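Local coordinates for RpfR (Cronobacter turicensis, PDB 6DGG), which has a PAS domain, a sensory fold of a five-stranded antiparallel sheet and helices, which holds lauric acid in its pocket in this crystal, at residues Leu45-Ala50 / Arg73-Arg78; Val11-His16 / Ile100-Ser105; Ile19-Arg24 / Leu32-Val37. All coordinates share one frame; numbering follows the deposited sequence. Where two conformers were deposited one is given.

Contact 1: residues Leu45-Ala50 / Arg73-Arg78. With DAO (lauric acid), chain B.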
loop_
_atom_site.group_PDB
_atom_site.type_symbol
_atom_site.label_atom_id
_atom_site.label_comp_id
_atom_site.label_asym_id
_atom_site.label_seq_id
_atom_site.Cartn_x
_atom_site.Cartn_y
_atom_site.Cartn_z
ATOM N N LEU A 45 3.800 -4.881 8.318
ATOM C CA LEU A 45 2.430 -5.223 8.669
ATOM C C LEU A 45 1.763 -6.101 7.612
ATOM O O LEU A 45 0.989 -7.001 7.958
ATOM C CB LEU A 45 1.637 -3.934 8.893
ATOM C CG LEU A 45 0.204 -3.982 9.421
ATOM C CD1 LEU A 45 0.065 -4.909 10.613
ATOM C CD2 LEU A 45 -0.222 -2.564 9.800
ATOM N N PHE A 46 2.039 -5.871 6.324
ATOM C CA PHE A 46 1.235 -6.475 5.260
ATOM C C PHE A 46 2.025 -7.296 4.249
ATOM O O PHE A 46 1.444 -7.731 3.241
ATOM C CB PHE A 46 0.412 -5.414 4.517
ATOM C CG PHE A 46 -0.582 -4.709 5.380
ATOM C CD1 PHE A 46 -1.608 -5.412 5.988
ATOM C CD2 PHE A 46 -0.487 -3.339 5.601
ATOM C CE1 PHE A 46 -2.534 -4.761 6.782
ATOM C CE2 PHE A 46 -1.401 -2.686 6.393
ATOM C CZ PHE A 46 -2.428 -3.398 6.993
ATOM N N MET A 47 3.315 -7.536 4.471
ATOM C CA MET A 47 4.103 -8.254 3.485
ATOM C C MET A 47 4.974 -9.313 4.145
ATOM O O MET A 47 5.414 -9.174 5.291
ATOM C CB MET A 47 4.987 -7.304 2.668
ATOM C CG MET A 47 4.230 -6.181 1.987
ATOM S SD MET A 47 5.333 -5.124 1.041
ATOM C CE MET A 47 4.208 -3.794 0.633
ATOM N N SER A 48 5.213 -10.379 3.393
ATOM C CA SER A 48 6.191 -11.376 3.770
ATOM C C SER A 48 7.578 -10.740 3.785
ATOM O O SER A 48 7.785 -9.673 3.204
ATOM C CB SER A 48 6.185 -12.499 2.741
ATOM O OG SER A 48 6.661 -12.001 1.503
ATOM N N PRO A 49 8.555 -11.376 4.440
ATOM C CA PRO A 49 9.887 -10.761 4.481
ATOM C C PRO A 49 10.455 -10.475 3.105
ATOM O O PRO A 49 11.031 -9.400 2.889
ATOM C CB PRO A 49 10.719 -11.773 5.275
ATOM C CG PRO A 49 9.721 -12.413 6.188
ATOM C CD PRO A 49 8.458 -12.523 5.358
ATOM N N ALA A 50 10.289 -11.405 2.161
ATOM C CA ALA A 50 10.845 -11.205 0.827
ATOM C C ALA A 50 10.166 -10.046 0.115
ATOM O O ALA A 50 10.832 -9.241 -0.549
ATOM C CB ALA A 50 10.693 -12.480 0.002
ATOM N N ARG A 73 2.570 -6.847 -6.078
ATOM C CA ARG A 73 3.009 -7.154 -4.725
ATOM C C ARG A 73 2.039 -8.154 -4.122
ATOM O O ARG A 73 0.823 -7.946 -4.169
ATOM C CB ARG A 73 3.005 -5.866 -3.883
ATOM C CG ARG A 73 3.853 -5.848 -2.641
ATOM C CD ARG A 73 5.185 -5.201 -2.929
ATOM N NE ARG A 73 6.050 -6.171 -3.561
ATOM C CZ ARG A 73 7.131 -5.893 -4.279
ATOM N NH1 ARG A 73 7.839 -6.888 -4.780
ATOM N NH2 ARG A 73 7.502 -4.651 -4.512
ATOM N N TRP A 74 2.570 -9.235 -3.564
ATOM C CA TRP A 74 1.754 -10.144 -2.772
ATOM C C TRP A 74 1.550 -9.517 -1.400
ATOM O O TRP A 74 2.517 -9.087 -0.763
ATOM C CB TRP A 74 2.437 -11.504 -2.632
ATOM C CG TRP A 74 2.313 -12.380 -3.853
ATOM C CD1 TRP A 74 3.277 -12.627 -4.790
ATOM C CD2 TRP A 74 1.159 -13.133 -4.259
ATOM N NE1 TRP A 74 2.788 -13.477 -5.758
ATOM C CE2 TRP A 74 1.495 -13.809 -5.448
ATOM C CE3 TRP A 74 -0.119 -13.313 -3.726
ATOM C CZ2 TRP A 74 0.597 -14.639 -6.111
ATOM C CZ3 TRP A 74 -1.006 -14.132 -4.386
ATOM C CH2 TRP A 74 -0.647 -14.786 -5.564
ATOM N N ILE A 75 0.298 -9.492 -0.938
ATOM C CA ILE A 75 -0.107 -8.763 0.262
ATOM C C ILE A 75 -0.846 -9.714 1.191
ATOM O O ILE A 75 -1.712 -10.479 0.747
ATOM C CB ILE A 75 -1.029 -7.572 -0.090
ATOM C CG1 ILE A 75 -0.305 -6.539 -0.965
ATOM C CG2 ILE A 75 -1.601 -6.923 1.160
ATOM C CD1 ILE A 75 0.906 -5.914 -0.339
ATOM N N LYS A 76 -0.522 -9.647 2.485
ATOM C CA LYS A 76 -1.186 -10.453 3.502
ATOM C C LYS A 76 -2.555 -9.851 3.812
ATOM O O LYS A 76 -2.646 -8.707 4.277
ATOM C CB LYS A 76 -0.330 -10.489 4.768
ATOM C CG LYS A 76 1.049 -11.100 4.561
ATOM C CD LYS A 76 1.922 -11.023 5.820
ATOM C CE LYS A 76 1.394 -11.891 6.956
ATOM N NZ LYS A 76 2.285 -11.843 8.159
ATOM N N THR A 77 -3.611 -10.623 3.575
ATOM C CA THR A 77 -4.978 -10.208 3.863
ATOM C C THR A 77 -5.615 -11.200 4.828
ATOM O O THR A 77 -5.033 -12.229 5.178
ATOM C CB THR A 77 -5.825 -10.140 2.584
ATOM O OG1 THR A 77 -6.222 -11.463 2.202
ATOM C CG2 THR A 77 -5.056 -9.483 1.437
ATOM N N ARG A 78 -6.842 -10.887 5.251
ATOM C CA ARG A 78 -7.521 -11.732 6.225
ATOM C C ARG A 78 -7.824 -13.119 5.669
ATOM O O ARG A 78 -8.068 -14.046 6.451
ATOM C CB ARG A 78 -8.791 -11.038 6.742
ATOM C CG ARG A 78 -9.905 -10.922 5.718
ATOM C CD ARG A 78 -10.835 -9.748 6.008
ATOM N NE ARG A 78 -11.339 -9.734 7.379
ATOM C CZ ARG A 78 -12.148 -8.795 7.866
ATOM N NH1 ARG A 78 -12.560 -8.861 9.127
ATOM N NH2 ARG A 78 -12.552 -7.788 7.098
HETATM O O1 DAO B . 6.550 -2.336 -3.704
HETATM O O2 DAO B . 6.929 -0.674 -5.053
HETATM C C1 DAO B . 6.359 -1.135 -4.023
HETATM C C2 DAO B . 5.459 -0.266 -3.127
HETATM C C3 DAO B . 4.142 -0.987 -2.769
HETATM C C4 DAO B . 3.366 -0.341 -1.600
HETATM C C5 DAO B . 2.011 -1.051 -1.416
HETATM C C6 DAO B . 1.160 -0.616 -0.198
HETATM C C7 DAO B . 0.491 -1.874 0.414
HETATM C C8 DAO B . -0.886 -1.663 1.060
HETATM C C9 DAO B . -1.467 -3.040 1.415
HETATM C C10 DAO B . -2.640 -3.005 2.406
HETATM C C11 DAO B . -4.002 -2.859 1.723
HETATM C C12 DAO B . -4.516 -4.203 1.204
HETATM O O HOH W 1 3.326 -10.811 1.232
#
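Phe46 and Met47 pack on Arg73, Ile75 and Lys76, where the end of helix 42-46 meets the edge strand 69-77 of the PAS fold. The outer side of the contact is loose and wet. The aliphatic part of Lys76 runs past the Met47 backbone, its CD 3.9 Å from Met47 C. A water bridges Ser48 N and Trp74 O. The inner side is tight. Phe46 O accepts from Lys76 N in a nearly straight bond of 2.8 Å (175° at the hydrogen), with the donor above the carbonyl plane. Ile75 CA adds a CA-H...O contact to the same oxygen. The Phe46 ring is covered on both faces. C10 of the lauric acid lies over one face, offset toward the rim, and CG of Leu45 sits over the centre of the other. Ile75 lines the ligand too, with its CG2 3.9 Å from C9 of the lauric acid. The extended Met47 chain crosses that of Arg73 at about a right angle, and Met47 CE lies 3.9 Å from Arg73 CG. Bends at chi2 (96°) and chi3 (-81°) turn the Arg73 guanidinium to the carboxylate of the lauric acid. Arg73 NH1 also forms a salt bridge with Glu51, which would help fix the guanidinium. Arg73 NH2 donates to O1 of the lauric acid over 2.6 Å, with O1 in the guanidinium plane.

Contact 2: residues Val11-His16 / Ile100-Ser105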
loop_
_atom_site.group_PDB
_atom_site.type_symbol
_atom_site.label_atom_id
_atom_site.label_comp_id
_atom_site.label_asym_id
_atom_site.label_seq_id
_atom_site.Cartn_x
_atom_site.Cartn_y
_atom_site.Cartn_z
ATOM N N VAL A 11 -3.747 3.445 -0.350
ATOM C CA VAL A 11 -2.906 3.613 0.827
ATOM C C VAL A 11 -1.886 4.698 0.512
ATOM O O VAL A 11 -1.251 4.673 -0.549
ATOM C CB VAL A 11 -2.221 2.284 1.201
ATOM C CG1 VAL A 11 -1.330 2.446 2.429
ATOM C CG2 VAL A 11 -3.274 1.190 1.446
ATOM N N ILE A 12 -1.755 5.670 1.412
ATOM C CA ILE A 12 -0.790 6.750 1.266
ATOM C C ILE A 12 0.317 6.522 2.284
ATOM O O ILE A 12 0.042 6.237 3.454
ATOM C CB ILE A 12 -1.455 8.123 1.441
ATOM C CG1 ILE A 12 -2.582 8.275 0.414
ATOM C CG2 ILE A 12 -0.427 9.243 1.295
ATOM C CD1 ILE A 12 -3.361 9.570 0.539
ATOM N N LEU A 13 1.565 6.614 1.824
ATOM C CA LEU A 13 2.743 6.289 2.616
ATOM C C LEU A 13 3.688 7.479 2.642
ATOM O O LEU A 13 3.719 8.287 1.710
ATOM C CB LEU A 13 3.525 5.149 1.965
ATOM C CG LEU A 13 2.807 3.837 1.679
ATOM C CD1 LEU A 13 3.738 2.881 0.946
ATOM C CD2 LEU A 13 2.310 3.218 2.965
ATOM N N ASP A 14 4.479 7.575 3.712
ATOM C CA ASP A 14 5.633 8.456 3.699
ATOM C C ASP A 14 6.859 7.671 3.227
ATOM O O ASP A 14 6.767 6.500 2.847
ATOM C CB ASP A 14 5.801 9.174 5.042
ATOM C CG ASP A 14 6.292 8.274 6.164
ATOM O OD1 ASP A 14 6.628 7.089 5.939
ATOM O OD2 ASP A 14 6.361 8.788 7.308
ATOM N N ARG A 15 8.022 8.329 3.232
ATOM C CA ARG A 15 9.229 7.714 2.679
ATOM C C ARG A 15 9.655 6.473 3.450
ATOM O O ARG A 15 10.456 5.681 2.938
ATOM C CB ARG A 15 10.365 8.730 2.663
ATOM C CG ARG A 15 10.770 9.212 4.043
ATOM C CD ARG A 15 11.754 10.369 3.969
ATOM N NE ARG A 15 13.038 9.975 3.390
ATOM C CZ ARG A 15 13.569 10.468 2.271
ATOM N NH1 ARG A 15 12.947 11.405 1.557
ATOM N NH2 ARG A 15 14.750 10.023 1.863
ATOM N N HIS A 16 9.149 6.288 4.662
ATOM C CA HIS A 16 9.500 5.139 5.487
ATOM C C HIS A 16 8.524 3.984 5.334
ATOM O O HIS A 16 8.717 2.935 5.962
ATOM C CB HIS A 16 9.539 5.572 6.948
ATOM C CG HIS A 16 10.317 6.824 7.169
ATOM N ND1 HIS A 16 11.683 6.879 7.011
ATOM C CD2 HIS A 16 9.922 8.074 7.502
ATOM C CE1 HIS A 16 12.102 8.106 7.267
ATOM N NE2 HIS A 16 11.052 8.851 7.561
ATOM N N ILE A 100 6.351 14.543 -0.124
ATOM C CA ILE A 100 6.674 13.672 1.002
ATOM C C ILE A 100 5.762 12.465 1.107
ATOM O O ILE A 100 6.037 11.576 1.927
ATOM C CB ILE A 100 6.719 14.440 2.339
ATOM C CG1 ILE A 100 5.434 15.246 2.539
ATOM C CG2 ILE A 100 7.954 15.329 2.372
ATOM C CD1 ILE A 100 5.383 16.019 3.852
ATOM N N PHE A 101 4.704 12.379 0.304
ATOM C CA PHE A 101 3.776 11.262 0.370
ATOM C C PHE A 101 3.659 10.564 -0.977
ATOM O O PHE A 101 3.669 11.204 -2.036
ATOM C CB PHE A 101 2.399 11.712 0.850
ATOM C CG PHE A 101 2.415 12.282 2.222
ATOM C CD1 PHE A 101 2.829 11.514 3.291
ATOM C CD2 PHE A 101 2.044 13.592 2.452
ATOM C CE1 PHE A 101 2.858 12.032 4.567
ATOM C CE2 PHE A 101 2.075 14.119 3.727
ATOM C CZ PHE A 101 2.482 13.336 4.785
ATOM N N LEU A 102 3.530 9.246 -0.905
ATOM C CA LEU A 102 3.378 8.359 -2.049
ATOM C C LEU A 102 1.960 7.807 -2.008
ATOM O O LEU A 102 1.534 7.276 -0.973
ATOM C CB LEU A 102 4.404 7.226 -1.929
ATOM C CG LEU A 102 4.206 5.964 -2.756
ATOM C CD1 LEU A 102 4.232 6.298 -4.221
ATOM C CD2 LEU A 102 5.267 4.928 -2.409
ATOM N N ILE A 103 1.216 7.982 -3.103
ATOM C CA ILE A 103 -0.126 7.421 -3.237
ATOM C C ILE A 103 0.010 6.061 -3.902
ATOM O O ILE A 103 0.527 5.963 -5.019
ATOM C CB ILE A 103 -1.034 8.327 -4.080
ATOM C CG1 ILE A 103 -1.174 9.716 -3.475
ATOM C CG2 ILE A 103 -2.430 7.708 -4.220
ATOM C CD1 ILE A 103 -1.733 10.713 -4.470
ATOM N N CYS A 104 -0.463 5.014 -3.233
ATOM C CA CYS A 104 -0.467 3.662 -3.783
ATOM C C CYS A 104 -1.901 3.275 -4.117
ATOM O O CYS A 104 -2.741 3.156 -3.224
ATOM C CB CYS A 104 0.145 2.669 -2.798
ATOM S SG CYS A 104 1.807 3.150 -2.281
ATOM N N SER A 105 -2.172 3.062 -5.400
ATOM C CA SER A 105 -3.520 2.805 -5.895
ATOM C C SER A 105 -3.572 1.357 -6.387
ATOM O O SER A 105 -3.081 1.048 -7.482
ATOM C CB SER A 105 -3.844 3.806 -7.001
ATOM O OG SER A 105 -5.082 3.535 -7.630
HETATM O O HOH W 2 8.199 11.365 3.446
#
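The Phe101 ring meets Leu13 O at its edge, in the ring plane, 3.7 Å from Phe101 CD1. One face carries CG1 of the preceding residue, Ile100, offset toward the rim. CB of Asp14 approaches the ring obliquely. Ile12 CG2 also comes in at a slant and rests 3.8 Å from Phe101 CB. The torsion of Ile12 puts CG2 anti to its own backbone N (CG1 at chi1 -58°), on the side of Leu102 O and Phe101. Behind these groups, strands 9-13 and 102-108 run antiparallel in the central sheet of the PAS fold, joining its first and last strands. Val11 with Cys104 and Leu13 with Leu102 are hydrogen-bonded pairs; Ile12 with Ile103 is the non-hydrogen-bonded pair between them. Cys104 N gives Val11 O a bond of 2.8 Å, and Leu102 N reaches Leu13 O over the same distance. Val11, Leu13, Leu102 and Cys104 share the inner face. There Leu13 CD1 lies 3.8 Å from Cys104 SG and 4.2 Å from Leu102 CD2. Val11 and Cys104 also touch the lauric acid, while Leu102 packs on helix 49-65. Ile12 and Ile103 occupy the other face. Asp14 OD1 accepts from His16 N in an Asx turn. A water accepts from Arg15 N and donates to Ile100 O; the water lies 2.7 Å from Ile100 O.

Contact 3: residues Ile19-Arg24 / Leu32-Val37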
loop_
_atom_site.group_PDB
_atom_site.type_symbol
_atom_site.label_atom_id
_atom_site.label_comp_id
_atom_site.label_asym_id
_atom_site.label_seq_id
_atom_site.Cartn_x
_atom_site.Cartn_y
_atom_site.Cartn_z
ATOM N N ILE A 19 2.061 4.585 7.281
ATOM C CA ILE A 19 0.770 4.768 6.627
ATOM C C ILE A 19 0.166 6.097 7.060
ATOM O O ILE A 19 0.097 6.416 8.254
ATOM C CB ILE A 19 -0.165 3.596 6.964
ATOM C CG1 ILE A 19 0.381 2.300 6.358
ATOM C CG2 ILE A 19 -1.603 3.873 6.472
ATOM C CD1 ILE A 19 -0.208 1.039 6.946
ATOM N N GLN A 20 -0.309 6.858 6.082
ATOM C CA GLN A 20 -0.947 8.143 6.308
ATOM C C GLN A 20 -2.452 8.108 6.098
ATOM O O GLN A 20 -3.182 8.818 6.800
ATOM C CB GLN A 20 -0.310 9.184 5.387
ATOM C CG GLN A 20 1.214 9.136 5.407
ATOM C CD GLN A 20 1.799 9.464 6.774
ATOM O OE1 GLN A 20 1.341 10.386 7.449
ATOM N NE2 GLN A 20 2.807 8.698 7.191
ATOM N N ARG A 21 -2.920 7.321 5.128
ATOM C CA ARG A 21 -4.334 7.079 4.872
ATOM C C ARG A 21 -4.481 5.645 4.374
ATOM O O ARG A 21 -3.550 5.067 3.797
ATOM C CB ARG A 21 -4.916 8.041 3.822
ATOM C CG ARG A 21 -5.009 9.503 4.244
ATOM C CD ARG A 21 -6.379 10.083 3.895
ATOM N NE ARG A 21 -7.417 9.507 4.748
ATOM C CZ ARG A 21 -8.669 9.949 4.826
ATOM N NH1 ARG A 21 -9.069 10.982 4.098
ATOM N NH2 ARG A 21 -9.518 9.349 5.644
ATOM N N PHE A 22 -5.678 5.094 4.572
ATOM C CA PHE A 22 -5.936 3.665 4.394
ATOM C C PHE A 22 -7.442 3.560 4.211
ATOM O O PHE A 22 -8.195 3.831 5.152
ATOM C CB PHE A 22 -5.475 2.966 5.671
ATOM C CG PHE A 22 -5.490 1.456 5.657
ATOM C CD1 PHE A 22 -4.420 0.740 5.126
ATOM C CD2 PHE A 22 -6.496 0.754 6.307
ATOM C CE1 PHE A 22 -4.391 -0.648 5.178
ATOM C CE2 PHE A 22 -6.470 -0.646 6.368
ATOM C CZ PHE A 22 -5.410 -1.342 5.805
ATOM N N ASN A 23 -7.890 3.234 2.995
ATOM C CA ASN A 23 -9.301 3.414 2.666
ATOM C C ASN A 23 -10.158 2.217 3.093
ATOM O O ASN A 23 -9.677 1.214 3.616
ATOM C CB ASN A 23 -9.502 3.761 1.186
ATOM C CG ASN A 23 -9.405 2.550 0.273
ATOM O OD1 ASN A 23 -8.591 1.659 0.493
ATOM N ND2 ASN A 23 -10.238 2.524 -0.764
ATOM N N ARG A 24 -11.459 2.322 2.831
ATOM C CA ARG A 24 -12.402 1.343 3.364
ATOM C C ARG A 24 -12.167 -0.045 2.783
ATOM O O ARG A 24 -12.299 -1.052 3.491
ATOM C CB ARG A 24 -13.836 1.798 3.111
ATOM C CG ARG A 24 -14.876 0.945 3.804
ATOM C CD ARG A 24 -16.257 1.597 3.746
ATOM N NE ARG A 24 -16.297 2.891 4.426
ATOM C CZ ARG A 24 -17.382 3.653 4.532
ATOM N NH1 ARG A 24 -18.534 3.261 4.000
ATOM N NH2 ARG A 24 -17.316 4.811 5.176
ATOM N N LEU A 32 -8.492 -4.356 9.634
ATOM C CA LEU A 32 -7.910 -3.281 10.430
ATOM C C LEU A 32 -8.508 -1.950 9.989
ATOM O O LEU A 32 -8.715 -1.721 8.791
ATOM C CB LEU A 32 -6.376 -3.240 10.259
ATOM C CG LEU A 32 -5.610 -4.470 10.775
ATOM C CD1 LEU A 32 -4.121 -4.379 10.451
ATOM C CD2 LEU A 32 -5.824 -4.668 12.247
ATOM N N LYS A 33 -8.800 -1.079 10.956
ATOM C CA LYS A 33 -9.332 0.239 10.649
ATOM C C LYS A 33 -8.203 1.215 10.344
ATOM O O LYS A 33 -7.080 1.086 10.845
ATOM C CB LYS A 33 -10.147 0.785 11.824
ATOM C CG LYS A 33 -11.321 -0.068 12.248
ATOM C CD LYS A 33 -12.045 0.566 13.436
ATOM C CE LYS A 33 -13.083 -0.379 14.035
ATOM N NZ LYS A 33 -13.715 0.168 15.274
ATOM N N GLU A 34 -8.521 2.221 9.527
ATOM C CA GLU A 34 -7.565 3.283 9.239
ATOM C C GLU A 34 -6.932 3.837 10.516
ATOM O O GLU A 34 -5.714 4.025 10.580
ATOM C CB GLU A 34 -8.252 4.397 8.453
ATOM C CG GLU A 34 -7.311 5.530 8.073
ATOM C CD GLU A 34 -7.954 6.519 7.127
ATOM O OE1 GLU A 34 -9.085 6.952 7.429
ATOM O OE2 GLU A 34 -7.327 6.869 6.101
ATOM N N GLN A 35 -7.742 4.106 11.545
ATOM C CA GLN A 35 -7.202 4.683 12.772
ATOM C C GLN A 35 -6.201 3.754 13.441
ATOM O O GLN A 35 -5.343 4.219 14.198
ATOM C CB GLN A 35 -8.328 4.980 13.758
ATOM C CG GLN A 35 -9.143 6.207 13.440
ATOM C CD GLN A 35 -10.335 6.349 14.371
ATOM O OE1 GLN A 35 -10.889 5.353 14.839
ATOM N NE2 GLN A 35 -10.727 7.586 14.655
ATOM N N GLU A 36 -6.313 2.444 13.206
ATOM C CA GLU A 36 -5.425 1.477 13.834
ATOM C C GLU A 36 -4.094 1.357 13.123
ATOM O O GLU A 36 -3.141 0.832 13.711
ATOM C CB GLU A 36 -6.045 0.081 13.794
ATOM C CG GLU A 36 -7.236 -0.146 14.688
ATOM C CD GLU A 36 -7.666 -1.592 14.634
ATOM O OE1 GLU A 36 -7.215 -2.385 15.487
ATOM O OE2 GLU A 36 -8.414 -1.949 13.705
ATOM N N VAL A 37 -4.010 1.782 11.864
ATOM C CA VAL A 37 -2.814 1.566 11.061
ATOM C C VAL A 37 -2.076 2.850 10.720
ATOM O O VAL A 37 -0.931 2.777 10.254
ATOM C CB VAL A 37 -3.102 0.729 9.795
ATOM C CG1 VAL A 37 -3.687 -0.620 10.191
ATOM C CG2 VAL A 37 -4.040 1.448 8.843
#
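A salt bridge and an aromatic contact side by side join Arg21 and Phe22 to Glu34 and Val37. They tie the edge strand 19-22 of the PAS sheet to the short, weakly bonded helix at about 34-37, which follows helix 24-30. Arg21 holds Glu34 side-on with two nitrogens. Arg21 NE donates to Glu34 OE2 at 3.0 Å, and Arg21 NH2 to the syn lone pair of Glu34 OE1; together they form the salt bridge. The guanidinium and carboxylate planes are 17° apart, so the two groups are nearly coplanar and meet edge to edge. Glu34 OE2 takes a second bond, from Phe22 N at 2.9 Å. Arg21 NE and Phe22 N come to this oxygen from opposite faces of the carboxylate plane. The Glu34 chain can span the gap because it is fully extended, with CG anti to the backbone N (chi1 -178°). Gln20 and Arg21 both face Ile12 in a classic beta bulge, so the grip starts from the bulge itself. Deeper in, Val37 CG2 stands over one face of the Phe22 ring, 3.7 Å from its centroid, in a CH-pi contact. Leu32 O approaches the ring edge, 3.5 Å from Phe22 CE2. This oxygen is buried and has no hydrogen-bond partner in the model. Ile19 CB packs 3.5 Å from Val37 O, and Ile19 CD1 touches Val37 CB. Phe22 also touches the lauric acid. Three N-H donors on one carboxylate would favour the charged form of Glu34 and limit its rotation.

Overall arrangement
All three contacts reach the same sheet and the lauric acid. Contact 1 supplies Phe46, Arg73 and Ile75 to the pocket, and contact 2 supplies Val11 and Cys104. Phe22 of contact 3 comes within about 4 Å of the ligand. Contacts 1 and 2 lie on opposite sides of the chain's centre, their centres about 17 Å apart, and do not touch. Contact 3 meets both. Phe46 CZ packs 3.8 Å from Phe22 CZ, and Leu45 on Val37. Strands 9-13 and 19-22 are neighbours in the sheet, with Ile12 O 2.7 Å from Gln20 N, a probable hydrogen bond. Along the chain, contacts 3 and 1 follow in series inside the loop closed by contact 2.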